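PDB 2C4E: nucleoside kinase from Methanococcus jannaschii, which phosphorylates a wide range of nucleosides to nucleoside monophosphates with ATP as the best donor, preferring inosine, guanosine and cytidine. Local coordinates for residues A49-K53 against Y77-I83; I52-V57 against S255-K259; S59-V65 against I83-Y89; S91-P97 against L114-H120. All coordinates share one frame; numbering follows the deposited sequence.

Contact 1: A49-K53 against Y77-I83; sequences AVGIK and YLKNLDI
K53 and I83 bring the two backbones closest, with 7.0 Å between their CA atoms, where the last turns of helix 44-54 meet the C-terminal end of helix 73-80. That second helix closes in a Schellman motif: D82 takes a positive phi, D82 N bonds back to K79 O and I83 N to L78 O, and the chain is thereby turned so that I83 faces the first helix. V50 carries the apolar half of the contact. Its CG2, anti to the carbonyl carbon, drops between two branch ends, 3.6 Å from I83 CD1 and 3.7 Å from L78 CD2. The other methyl, V50 CG1, stands 3.8 Å from Y77 OH and also meets L81 CD1, a methyl that itself lies over one face of the Y77 ring, towards its rim. The Y77 hydroxyl has its bond with Q284.

K53 supplies the polar half. With CG anti to the backbone N (chi1 -173°) and a single bend at chi2, its chain runs past I83 in the opposite direction, K53 CG lying 3.8 Å from I83 CG1, and reaches the helix end. There K53 NZ donates to D82 O at 3.0 Å, coming from above the carbonyl plane; D82 OD1 adds a long salt bridge at 4.0 Å. N58 OD1 takes a further bond from the same ammonium group, which therefore links the end of helix 73-80 to the start of strand 58-62. That strand lies alongside, S59 touching K53 and I83 and L61 touching L78, while I52 of helix 44-54 packs against strand 7-11 and helix 245-258.

Contact 2: I52-V57 against S255-K259; sequences IKKLGV and SAYVK
I52 and S255 bring the segments of helices 44-54 and 245-258, two helices of the ribokinase fold, closest, with 5.7 Å between their CA atoms. The first helix finishes here in a Schellman motif: G56 adopts a positive phi, V57 N bonds back to I52 O and G56 N to K53 O.

The short S255 side chain fits this close approach. S255 OG sits 3.4 Å from I52 CA and against I52 CG1, while its hydrogen bond goes back along its own helix to A251 O; L55 CD1 packs on S255 CB. Apolar packing continues at V57, whose two methyls divide the work: CG1, anti to the backbone N (chi1 172°), meets V258 CG1 at 4.1 Å, and CG2 presses on the lysine chain, tightly, at 3.5 Å from K259 CE. Both V57 and V258 also rest on I8 of strand 7-11.

One polar bond spans the segments. K259 reaches over V57 to donate to the L55 carbonyl at the helix end, and W290 offers it a cation-pi partner. A methionine in its place would probably leave that carbonyl without this donor and the W290 ring without its cation. The lysine chain bends at chi4, and K259 NZ meets L55 O at 2.7 Å, nearly along the C=O axis.

Contact 3: S59-V65 against I83-Y89; sequences SELLSCV and INISKLY
N84 O is held by two donors: L61 N at 3.0 Å, almost in line with the carbonyl, and a water. That water also donates to L61 O and accepts from K87 N, so it bridges the strand and the type I turn from I85 to L88. N84 N returns a longer bond to S59 O, 3.3 Å, and E60 is thus bridged to N84. With N84 CG anti to the backbone N (chi1 -175°), the two side chains stand side by side, E60 CB 3.7 Å from N84 CB, their carboxylate and amide planes nearly perpendicular (83°). A bond from N84 ND2 to S86 OG, close to the amide plane, helps hold the amide's rotation. E60 OE2 has its main partner in T9 OG1; the K87 chain passes E60 at a slant, with only a long salt bridge, E60 OE1 to K87 NZ at 3.7 Å.

Beyond the turn the register shifts by one and a second ladder begins. Y89 N donates to S63 O and V65 N to Y89 O, the latter at 2.8 Å. L88 CD2 packs on S63, 3.5 Å from S63 N, a buried nitrogen that has no polar partner, and against L61 CG. C64 SG approaches the Y89 ring obliquely in a sulfur-aromatic contact. The second ladder is a short two-stranded parallel sheet, 64-65 with 89-90, joined through helix 73-80 as in a beta-alpha-beta connection; in the chain it follows edge strand 58-62 of the large ribokinase-fold sheet.

Contact 4: S91-P97 against L114-H120; sequences SEEEETP and LWGAAKH
S91 OG and H120 NE2 meet at 2.6 Å, the hydroxyl at the ring edge and near its plane, in the tightly packed part of the contact. The same oxygen accepts from E94 N at 3.1 Å, an ST motif, so it ties the bend of its own loop to the 3-10 segment 117-120. H120 ND1 bonds E123, and K119 CD covers one ring face over its centre. Next to it A117 N donates to E95 O at 3.0 Å, almost straight on to the carbonyl. G116, with positive phi, passes so close to E95 O that a CB would clash with it. P97 lies against the end of strand 109-114, its CA 3.2 Å from L114 O and its CG against W115 O.

The acidic side, with the exposed E93, is looser. Here K119, bent at chi2 and chi3, crosses E93 at about a right angle and K119 NZ meets E93 OE2 at 2.8 Å, from above the carboxylate plane; E123 is a second salt-bridge partner. An alanine in place of this lysine is likely to leave E93 and E123 without their shared counter-charge and to strip its chain from that H120 face. Strands 98-103 and 109-114 follow and precede the two loops, and L114 pairs with a parallel strand of the second subunit, carrying the sheet across the dimer interface.

In the fold
From the N terminus, helix 44-54 opens both contact 1 and contact 2, which share I52 and K53. Contact 1 closes first, when the end of helix 73-80 returns to helix 44-54. Contact 3 crosses it: 59-65 leaves between the two halves of contact 1, and 83-89 carries on from I83, common to both. S59 bonds to A49 O, joining the two directly. Contact 4 follows in series, reached through V65 O to S91 N and Y89 against H120, and ties together the loops flanking strands 98-103 and 109-114 of the four-stranded sheet, next to the 64-65/89-90 pair. Contact 2 closes last, its 198-residue separation enclosing contacts 3 and 4, and brings helix 245-258 back to helix 44-54.

Contact 1: A49-K53 against Y77-I83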
loop_
_atom_site.group_PDB
_atom_site.type_symbol
_atom_site.label_atom_id
_atom_site.label_comp_id
_atom_site.label_asym_id
_atom_site.label_seq_id
_atom_site.Cartn_x
_atom_site.Cartn_y
_atom_site.Cartn_z
ATOM N N ALA A 49 13.448 11.124 17.186
ATOM C CA ALA A 49 13.685 12.569 17.216
ATOM C C ALA A 49 12.518 13.320 17.794
ATOM O O ALA A 49 12.706 14.258 18.561
ATOM C CB ALA A 49 14.004 13.106 15.822
ATOM N N VAL A 50 11.310 12.924 17.406
ATOM C CA VAL A 50 10.102 13.560 17.917
ATOM C C VAL A 50 9.911 13.255 19.401
ATOM O O VAL A 50 9.576 14.149 20.164
ATOM C CB VAL A 50 8.856 13.173 17.078
ATOM C CG1 VAL A 50 7.565 13.719 17.714
ATOM C CG2 VAL A 50 8.986 13.705 15.678
ATOM N N GLY A 51 10.140 12.009 19.816
ATOM C CA GLY A 51 10.071 11.651 21.231
ATOM C C GLY A 51 11.068 12.419 22.081
ATOM O O GLY A 51 10.759 12.853 23.195
ATOM N N ILE A 52 12.273 12.591 21.555
ATOM C CA ILE A 52 13.326 13.336 22.251
ATOM C C ILE A 52 12.879 14.776 22.440
ATOM O O ILE A 52 12.969 15.329 23.537
ATOM C CB ILE A 52 14.651 13.253 21.472
ATOM C CG1 ILE A 52 15.242 11.840 21.613
ATOM C CG2 ILE A 52 15.630 14.304 21.967
ATOM C CD1 ILE A 52 16.284 11.519 20.561
ATOM N N LYS A 53 12.347 15.369 21.377
ATOM C CA LYS A 53 11.932 16.771 21.411
ATOM C C LYS A 53 10.782 16.972 22.382
ATOM O O LYS A 53 10.752 17.955 23.100
ATOM C CB LYS A 53 11.550 17.264 20.020
ATOM C CG LYS A 53 11.279 18.768 19.948
ATOM C CD LYS A 53 12.551 19.608 20.199
ATOM C CE LYS A 53 12.274 21.085 20.040
ATOM N NZ LYS A 53 13.515 21.914 19.943
ATOM N N TYR A 77 4.594 19.648 10.274
ATOM C CA TYR A 77 4.513 18.999 11.588
ATOM C C TYR A 77 5.856 19.018 12.326
ATOM O O TYR A 77 5.916 19.343 13.512
ATOM C CB TYR A 77 4.011 17.565 11.373
ATOM C CG TYR A 77 4.142 16.571 12.509
ATOM C CD1 TYR A 77 3.142 16.442 13.467
ATOM C CD2 TYR A 77 5.227 15.700 12.576
ATOM C CE1 TYR A 77 3.243 15.504 14.488
ATOM C CE2 TYR A 77 5.334 14.758 13.585
ATOM C CZ TYR A 77 4.338 14.664 14.542
ATOM O OH TYR A 77 4.423 13.725 15.535
ATOM N N LEU A 78 6.933 18.689 11.620
ATOM C CA LEU A 78 8.260 18.700 12.222
ATOM C C LEU A 78 8.733 20.130 12.481
ATOM O O LEU A 78 9.347 20.402 13.510
ATOM C CB LEU A 78 9.268 17.957 11.337
ATOM C CG LEU A 78 9.089 16.439 11.253
ATOM C CD1 LEU A 78 10.058 15.852 10.225
ATOM C CD2 LEU A 78 9.275 15.768 12.602
ATOM N N LYS A 79 8.438 21.039 11.552
ATOM C CA LYS A 79 8.819 22.435 11.719
ATOM C C LYS A 79 8.102 23.016 12.937
ATOM O O LYS A 79 8.697 23.759 13.714
ATOM C CB LYS A 79 8.505 23.252 10.458
ATOM C CG LYS A 79 9.534 23.092 9.344
ATOM C CD LYS A 79 9.139 23.907 8.105
ATOM C CE LYS A 79 10.055 23.620 6.927
ATOM N NZ LYS A 79 9.556 24.253 5.673
ATOM N N ASN A 80 6.840 22.634 13.120
ATOM C CA ASN A 80 6.021 23.152 14.218
ATOM C C ASN A 80 6.484 22.639 15.575
ATOM O O ASN A 80 6.299 23.309 16.595
ATOM C CB ASN A 80 4.531 22.830 13.995
ATOM C CG ASN A 80 3.849 23.818 13.065
ATOM O OD1 ASN A 80 4.463 24.773 12.581
ATOM N ND2 ASN A 80 2.561 23.595 12.811
ATOM N N LEU A 81 7.104 21.460 15.582
ATOM C CA LEU A 81 7.699 20.902 16.787
ATOM C C LEU A 81 9.118 21.419 17.041
ATOM O O LEU A 81 9.730 21.038 18.033
ATOM C CB LEU A 81 7.701 19.370 16.712
ATOM C CG LEU A 81 6.308 18.737 16.782
ATOM C CD1 LEU A 81 6.327 17.317 16.235
ATOM C CD2 LEU A 81 5.776 18.754 18.216
ATOM N N ASP A 82 9.632 22.278 16.156
ATOM C CA ASP A 82 10.976 22.865 16.297
ATOM C C ASP A 82 12.066 21.795 16.227
ATOM O O ASP A 82 13.067 21.857 16.933
ATOM C CB ASP A 82 11.082 23.664 17.606
ATOM C CG ASP A 82 12.023 24.853 17.498
ATOM O OD1 ASP A 82 13.192 24.676 17.096
ATOM O OD2 ASP A 82 11.670 26.014 17.797
ATOM N N ILE A 83 11.864 20.799 15.375
ATOM C CA ILE A 83 12.875 19.783 15.160
ATOM C C ILE A 83 13.719 20.255 13.976
ATOM O O ILE A 83 13.184 20.573 12.928
ATOM C CB ILE A 83 12.231 18.396 14.957
ATOM C CG1 ILE A 83 11.632 17.939 16.301
ATOM C CG2 ILE A 83 13.275 17.387 14.491
ATOM C CD1 ILE A 83 10.832 16.688 16.245
#

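Contact 2: I52-V57 against S255-K259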
loop_
_atom_site.group_PDB
_atom_site.type_symbol
_atom_site.label_atom_id
_atom_site.label_comp_id
_atom_site.label_asym_id
_atom_site.label_seq_id
_atom_site.Cartn_x
_atom_site.Cartn_y
_atom_site.Cartn_z
ATOM N N ILE A 52 12.273 12.591 21.555
ATOM C CA ILE A 52 13.326 13.336 22.251
ATOM C C ILE A 52 12.879 14.776 22.440
ATOM O O ILE A 52 12.969 15.329 23.537
ATOM C CB ILE A 52 14.651 13.253 21.472
ATOM C CG1 ILE A 52 15.242 11.840 21.613
ATOM C CG2 ILE A 52 15.630 14.304 21.967
ATOM C CD1 ILE A 52 16.284 11.519 20.561
ATOM N N LYS A 53 12.347 15.369 21.377
ATOM C CA LYS A 53 11.932 16.771 21.411
ATOM C C LYS A 53 10.782 16.972 22.382
ATOM O O LYS A 53 10.752 17.955 23.100
ATOM C CB LYS A 53 11.550 17.264 20.020
ATOM C CG LYS A 53 11.279 18.768 19.948
ATOM C CD LYS A 53 12.551 19.608 20.199
ATOM C CE LYS A 53 12.274 21.085 20.040
ATOM N NZ LYS A 53 13.515 21.914 19.943
ATOM N N LYS A 54 9.849 16.026 22.397
ATOM C CA LYS A 54 8.705 16.077 23.303
ATOM C C LYS A 54 9.150 16.041 24.762
ATOM O O LYS A 54 8.499 16.639 25.611
ATOM C CB LYS A 54 7.738 14.922 23.011
ATOM C CG LYS A 54 6.721 15.234 21.907
ATOM C CD LYS A 54 5.687 16.281 22.395
ATOM C CE LYS A 54 4.243 15.752 22.487
ATOM N NZ LYS A 54 3.652 15.991 23.836
ATOM N N LEU A 55 10.253 15.335 25.031
ATOM C CA LEU A 55 10.865 15.279 26.370
ATOM C C LEU A 55 11.731 16.498 26.721
ATOM O O LEU A 55 12.369 16.525 27.768
ATOM C CB LEU A 55 11.686 13.997 26.527
ATOM C CG LEU A 55 10.845 12.720 26.484
ATOM C CD1 LEU A 55 11.734 11.501 26.352
ATOM C CD2 LEU A 55 9.934 12.626 27.689
ATOM N N GLY A 56 11.769 17.494 25.847
ATOM C CA GLY A 56 12.448 18.745 26.130
ATOM C C GLY A 56 13.919 18.765 25.782
ATOM O O GLY A 56 14.674 19.555 26.342
ATOM N N VAL A 57 14.332 17.898 24.862
ATOM C CA VAL A 57 15.720 17.841 24.415
ATOM C C VAL A 57 15.723 18.158 22.939
ATOM O O VAL A 57 14.877 17.671 22.194
ATOM C CB VAL A 57 16.361 16.473 24.705
ATOM C CG1 VAL A 57 17.747 16.368 24.043
ATOM C CG2 VAL A 57 16.431 16.252 26.208
ATOM N N SER A 255 17.319 10.861 26.024
ATOM C CA SER A 255 16.952 12.177 26.550
ATOM C C SER A 255 17.406 12.322 28.002
ATOM O O SER A 255 17.971 13.345 28.403
ATOM C CB SER A 255 15.443 12.420 26.443
ATOM O OG SER A 255 15.027 12.506 25.084
ATOM N N ALA A 256 17.137 11.286 28.791
ATOM C CA ALA A 256 17.570 11.237 30.179
ATOM C C ALA A 256 19.077 11.298 30.265
ATOM O O ALA A 256 19.634 11.965 31.138
ATOM C CB ALA A 256 17.062 9.993 30.841
ATOM N N TYR A 257 19.760 10.628 29.344
ATOM C CA TYR A 257 21.205 10.659 29.377
ATOM C C TYR A 257 21.740 12.071 29.166
ATOM O O TYR A 257 22.605 12.541 29.941
ATOM C CB TYR A 257 21.816 9.673 28.377
ATOM C CG TYR A 257 23.291 9.572 28.582
ATOM C CD1 TYR A 257 23.809 8.686 29.506
ATOM C CD2 TYR A 257 24.169 10.404 27.900
ATOM C CE1 TYR A 257 25.179 8.601 29.730
ATOM C CE2 TYR A 257 25.527 10.321 28.106
ATOM C CZ TYR A 257 26.024 9.423 29.027
ATOM O OH TYR A 257 27.387 9.340 29.247
ATOM N N VAL A 258 21.227 12.763 28.151
ATOM C CA VAL A 258 21.633 14.139 27.860
ATOM C C VAL A 258 21.281 15.056 29.014
ATOM O O VAL A 258 22.020 16.025 29.319
ATOM C CB VAL A 258 21.023 14.638 26.515
ATOM C CG1 VAL A 258 21.193 16.164 26.329
ATOM C CG2 VAL A 258 21.667 13.873 25.377
ATOM N N LYS A 259 20.174 14.750 29.689
ATOM C CA LYS A 259 19.741 15.536 30.844
ATOM C C LYS A 259 20.565 15.230 32.107
ATOM O O LYS A 259 20.388 15.884 33.135
ATOM C CB LYS A 259 18.255 15.330 31.109
ATOM C CG LYS A 259 17.360 16.057 30.123
ATOM C CD LYS A 259 15.891 15.757 30.343
ATOM C CE LYS A 259 15.032 16.530 29.354
ATOM N NZ LYS A 259 13.822 17.133 29.960
#

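Contact 3: S59-V65 against I83-Y89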
loop_
_atom_site.group_PDB
_atom_site.type_symbol
_atom_site.label_atom_id
_atom_site.label_comp_id
_atom_site.label_asym_id
_atom_site.label_seq_id
_atom_site.Cartn_x
_atom_site.Cartn_y
_atom_site.Cartn_z
ATOM N N SER A 59 16.437 18.023 19.223
ATOM C CA SER A 59 16.866 16.978 18.317
ATOM C C SER A 59 16.984 17.516 16.909
ATOM O O SER A 59 16.414 18.548 16.550
ATOM C CB SER A 59 15.918 15.774 18.355
ATOM O OG SER A 59 14.610 16.124 17.959
ATOM N N GLU A 60 17.766 16.810 16.120
ATOM C CA GLU A 60 17.899 17.097 14.711
ATOM C C GLU A 60 17.784 15.777 13.979
ATOM O O GLU A 60 18.113 14.732 14.520
ATOM C CB GLU A 60 19.224 17.806 14.402
ATOM C CG GLU A 60 20.507 17.034 14.676
ATOM C CD GLU A 60 21.759 17.810 14.252
ATOM O OE1 GLU A 60 21.670 19.037 14.066
ATOM O OE2 GLU A 60 22.845 17.196 14.105
ATOM N N LEU A 61 17.322 15.834 12.746
ATOM C CA LEU A 61 17.024 14.652 11.971
ATOM C C LEU A 61 17.820 14.628 10.682
ATOM O O LEU A 61 17.928 15.658 9.988
ATOM C CB LEU A 61 15.524 14.654 11.689
ATOM C CG LEU A 61 14.795 13.426 11.142
ATOM C CD1 LEU A 61 14.899 12.235 12.048
ATOM C CD2 LEU A 61 13.336 13.812 10.954
ATOM N N LEU A 62 18.398 13.474 10.366
ATOM C CA LEU A 62 19.076 13.254 9.095
ATOM C C LEU A 62 18.399 12.054 8.439
ATOM O O LEU A 62 18.554 10.926 8.902
ATOM C CB LEU A 62 20.573 12.987 9.288
ATOM C CG LEU A 62 21.421 13.112 8.015
ATOM C CD1 LEU A 62 22.887 13.126 8.397
ATOM C CD2 LEU A 62 21.140 11.988 7.018
ATOM N N SER A 63 17.633 12.327 7.381
ATOM C CA SER A 63 16.919 11.314 6.615
ATOM C C SER A 63 16.866 11.716 5.150
ATOM O O SER A 63 17.020 12.890 4.821
ATOM C CB SER A 63 15.466 11.176 7.092
ATOM O OG SER A 63 15.370 11.001 8.489
ATOM N N CYS A 64 16.636 10.736 4.285
ATOM C CA CYS A 64 16.262 10.990 2.895
ATOM C C CYS A 64 14.737 10.945 2.736
ATOM O O CYS A 64 14.101 9.920 3.000
ATOM C CB CYS A 64 16.889 9.948 1.967
ATOM S SG CYS A 64 18.686 10.039 1.843
ATOM N N VAL A 65 14.163 12.067 2.311
ATOM C CA VAL A 65 12.726 12.181 2.055
ATOM C C VAL A 65 12.482 12.457 0.570
ATOM O O VAL A 65 13.419 12.701 -0.180
ATOM C CB VAL A 65 12.068 13.254 2.971
ATOM C CG1 VAL A 65 12.321 12.916 4.439
ATOM C CG2 VAL A 65 12.585 14.663 2.659
ATOM N N ILE A 83 11.864 20.799 15.375
ATOM C CA ILE A 83 12.875 19.783 15.160
ATOM C C ILE A 83 13.719 20.255 13.976
ATOM O O ILE A 83 13.184 20.573 12.928
ATOM C CB ILE A 83 12.231 18.396 14.957
ATOM C CG1 ILE A 83 11.632 17.939 16.301
ATOM C CG2 ILE A 83 13.275 17.387 14.491
ATOM C CD1 ILE A 83 10.832 16.688 16.245
ATOM N N ASN A 84 15.031 20.331 14.184
ATOM C CA ASN A 84 15.974 20.810 13.175
ATOM C C ASN A 84 16.003 19.785 12.045
ATOM O O ASN A 84 16.447 18.654 12.238
ATOM C CB ASN A 84 17.358 20.982 13.824
ATOM C CG ASN A 84 18.416 21.588 12.894
ATOM O OD1 ASN A 84 19.320 22.301 13.358
ATOM N ND2 ASN A 84 18.333 21.302 11.618
ATOM N N ILE A 85 15.498 20.175 10.877
ATOM C CA ILE A 85 15.474 19.288 9.721
ATOM C C ILE A 85 16.332 19.864 8.604
ATOM O O ILE A 85 16.130 19.545 7.438
ATOM C CB ILE A 85 14.030 19.048 9.253
ATOM C CG1 ILE A 85 13.310 20.388 8.982
ATOM C CG2 ILE A 85 13.299 18.243 10.285
ATOM C CD1 ILE A 85 12.047 20.263 8.193
ATOM N N SER A 86 17.299 20.696 8.996
ATOM C CA SER A 86 18.278 21.289 8.085
ATOM C C SER A 86 19.125 20.259 7.330
ATOM O O SER A 86 19.592 20.544 6.231
ATOM C CB SER A 86 19.191 22.280 8.841
ATOM O OG SER A 86 20.186 21.643 9.622
ATOM N N LYS A 87 19.300 19.066 7.904
ATOM C CA LYS A 87 20.125 18.024 7.283
ATOM C C LYS A 87 19.314 17.041 6.403
ATOM O O LYS A 87 19.893 16.113 5.846
ATOM C CB LYS A 87 20.939 17.257 8.331
ATOM C CG LYS A 87 22.067 18.069 9.003
ATOM C CD LYS A 87 22.581 17.379 10.258
ATOM C CE LYS A 87 23.884 17.986 10.751
ATOM N NZ LYS A 87 23.701 19.434 11.043
ATOM N N LEU A 88 18.002 17.235 6.247
ATOM C CA LEU A 88 17.221 16.330 5.392
ATOM C C LEU A 88 17.657 16.468 3.932
ATOM O O LEU A 88 17.908 17.575 3.453
ATOM C CB LEU A 88 15.717 16.604 5.477
ATOM C CG LEU A 88 14.945 16.291 6.755
ATOM C CD1 LEU A 88 13.444 16.442 6.515
ATOM C CD2 LEU A 88 15.268 14.911 7.310
ATOM N N TYR A 89 17.774 15.332 3.249
ATOM C CA TYR A 89 17.950 15.293 1.812
ATOM C C TYR A 89 16.576 15.140 1.169
ATOM O O TYR A 89 15.838 14.222 1.501
ATOM C CB TYR A 89 18.849 14.124 1.402
ATOM C CG TYR A 89 19.037 14.051 -0.091
ATOM C CD1 TYR A 89 18.193 13.273 -0.880
ATOM C CD2 TYR A 89 20.028 14.801 -0.721
ATOM C CE1 TYR A 89 18.349 13.227 -2.262
ATOM C CE2 TYR A 89 20.190 14.761 -2.099
ATOM C CZ TYR A 89 19.349 13.969 -2.860
ATOM O OH TYR A 89 19.497 13.915 -4.225
HETATM O O HOH W 1 18.807 18.351 10.612
#

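Contact 4: S91-P97 against L114-H120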
loop_
_atom_site.group_PDB
_atom_site.type_symbol
_atom_site.label_atom_id
_atom_site.label_comp_id
_atom_site.label_asym_id
_atom_site.label_seq_id
_atom_site.Cartn_x
_atom_site.Cartn_y
_atom_site.Cartn_z
ATOM N N SER A 91 14.548 14.373 -2.183
ATOM C CA SER A 91 14.658 13.775 -3.508
ATOM C C SER A 91 13.678 14.448 -4.465
ATOM O O SER A 91 12.551 14.765 -4.085
ATOM C CB SER A 91 14.362 12.277 -3.446
ATOM O OG SER A 91 14.510 11.679 -4.721
ATOM N N GLU A 92 14.120 14.665 -5.700
ATOM C CA GLU A 92 13.267 15.198 -6.758
ATOM C C GLU A 92 12.500 14.068 -7.453
ATOM O O GLU A 92 11.390 14.277 -7.946
ATOM C CB GLU A 92 14.116 15.958 -7.796
ATOM C CG GLU A 92 15.022 17.042 -7.218
ATOM C CD GLU A 92 15.767 17.829 -8.284
ATOM O OE1 GLU A 92 16.631 17.243 -8.980
ATOM O OE2 GLU A 92 15.490 19.040 -8.441
ATOM N N GLU A 93 13.098 12.876 -7.481
ATOM C CA GLU A 93 12.626 11.759 -8.311
ATOM C C GLU A 93 11.796 10.709 -7.557
ATOM O O GLU A 93 10.793 10.198 -8.088
ATOM C CB GLU A 93 13.817 11.075 -9.009
ATOM C CG GLU A 93 15.043 10.836 -8.111
ATOM C CD GLU A 93 16.031 9.830 -8.688
ATOM O OE1 GLU A 93 15.658 9.070 -9.611
ATOM O OE2 GLU A 93 17.193 9.809 -8.233
ATOM N N GLU A 94 12.226 10.391 -6.334
ATOM C CA GLU A 94 11.633 9.340 -5.523
ATOM C C GLU A 94 10.601 9.946 -4.581
ATOM O O GLU A 94 10.739 11.108 -4.175
ATOM C CB GLU A 94 12.731 8.605 -4.714
ATOM C CG GLU A 94 13.944 8.137 -5.536
ATOM C CD GLU A 94 13.553 7.258 -6.713
ATOM O OE1 GLU A 94 12.562 6.493 -6.598
ATOM O OE2 GLU A 94 14.229 7.330 -7.759
ATOM N N GLU A 95 9.597 9.149 -4.204
ATOM C CA GLU A 95 8.735 9.475 -3.044
ATOM C C GLU A 95 9.342 9.090 -1.677
ATOM O O GLU A 95 10.296 8.309 -1.606
ATOM C CB GLU A 95 7.378 8.776 -3.165
ATOM C CG GLU A 95 7.385 7.266 -2.932
ATOM C CD GLU A 95 6.080 6.615 -3.385
ATOM O OE1 GLU A 95 5.045 6.768 -2.692
ATOM O OE2 GLU A 95 6.071 5.960 -4.448
ATOM N N THR A 96 8.750 9.636 -0.598
ATOM C CA THR A 96 9.169 9.397 0.795
ATOM C C THR A 96 8.966 7.921 1.177
ATOM O O THR A 96 7.944 7.350 0.797
ATOM C CB THR A 96 8.313 10.287 1.751
ATOM O OG1 THR A 96 8.469 11.670 1.397
ATOM C CG2 THR A 96 8.779 10.193 3.225
ATOM N N PRO A 97 9.887 7.288 1.930
ATOM C CA PRO A 97 9.667 5.899 2.363
ATOM C C PRO A 97 8.324 5.698 3.067
ATOM O O PRO A 97 7.874 6.575 3.812
ATOM C CB PRO A 97 10.834 5.642 3.336
ATOM C CG PRO A 97 11.921 6.537 2.833
ATOM C CD PRO A 97 11.201 7.793 2.378
ATOM N N LEU A 114 8.318 0.451 1.562
ATOM C CA LEU A 114 8.727 1.079 0.312
ATOM C C LEU A 114 10.000 1.900 0.541
ATOM O O LEU A 114 9.974 2.919 1.213
ATOM C CB LEU A 114 7.601 1.966 -0.231
ATOM C CG LEU A 114 7.812 2.599 -1.606
ATOM C CD1 LEU A 114 8.061 1.539 -2.654
ATOM C CD2 LEU A 114 6.601 3.437 -1.985
ATOM N N TRP A 115 11.095 1.445 -0.057
ATOM C CA TRP A 115 12.423 2.046 0.099
ATOM C C TRP A 115 12.457 3.496 -0.395
ATOM O O TRP A 115 12.923 4.380 0.312
ATOM C CB TRP A 115 13.412 1.188 -0.683
ATOM C CG TRP A 115 14.849 1.475 -0.474
ATOM C CD1 TRP A 115 15.750 1.790 -1.441
ATOM C CD2 TRP A 115 15.580 1.409 0.755
ATOM N NE1 TRP A 115 16.995 1.946 -0.891
ATOM C CE2 TRP A 115 16.918 1.725 0.461
ATOM C CE3 TRP A 115 15.239 1.134 2.084
ATOM C CZ2 TRP A 115 17.912 1.768 1.438
ATOM C CZ3 TRP A 115 16.232 1.171 3.054
ATOM C CH2 TRP A 115 17.548 1.487 2.724
ATOM N N GLY A 116 11.932 3.728 -1.604
ATOM C CA GLY A 116 11.797 5.065 -2.164
ATOM C C GLY A 116 13.081 5.892 -2.154
ATOM O O GLY A 116 14.106 5.465 -2.723
ATOM N N ALA A 117 13.014 7.053 -1.477
ATOM C CA ALA A 117 14.121 8.026 -1.402
ATOM C C ALA A 117 15.335 7.571 -0.588
ATOM O O ALA A 117 16.400 8.186 -0.672
ATOM C CB ALA A 117 13.606 9.359 -0.837
ATOM N N ALA A 118 15.175 6.526 0.225
ATOM C CA ALA A 118 16.313 5.890 0.897
ATOM C C ALA A 118 17.377 5.368 -0.083
ATOM O O ALA A 118 18.519 5.101 0.311
ATOM C CB ALA A 118 15.827 4.762 1.797
ATOM N N LYS A 119 17.021 5.227 -1.359
ATOM C CA LYS A 119 18.014 4.884 -2.380
ATOM C C LYS A 119 19.166 5.900 -2.410
ATOM O O LYS A 119 20.268 5.579 -2.851
ATOM C CB LYS A 119 17.368 4.730 -3.774
ATOM C CG LYS A 119 16.883 6.028 -4.413
ATOM C CD LYS A 119 18.002 6.763 -5.126
ATOM C CE LYS A 119 17.594 7.309 -6.448
ATOM N NZ LYS A 119 18.771 7.780 -7.241
ATOM N N HIS A 120 18.909 7.122 -1.945
ATOM C CA HIS A 120 19.896 8.195 -2.025
ATOM C C HIS A 120 21.021 8.090 -0.990
ATOM O O HIS A 120 22.056 8.720 -1.188
ATOM C CB HIS A 120 19.227 9.577 -1.907
ATOM C CG HIS A 120 18.399 9.955 -3.091
ATOM N ND1 HIS A 120 18.939 10.168 -4.343
ATOM C CD2 HIS A 120 17.065 10.148 -3.219
ATOM C CE1 HIS A 120 17.973 10.482 -5.186
ATOM N NE2 HIS A 120 16.829 10.483 -4.529
#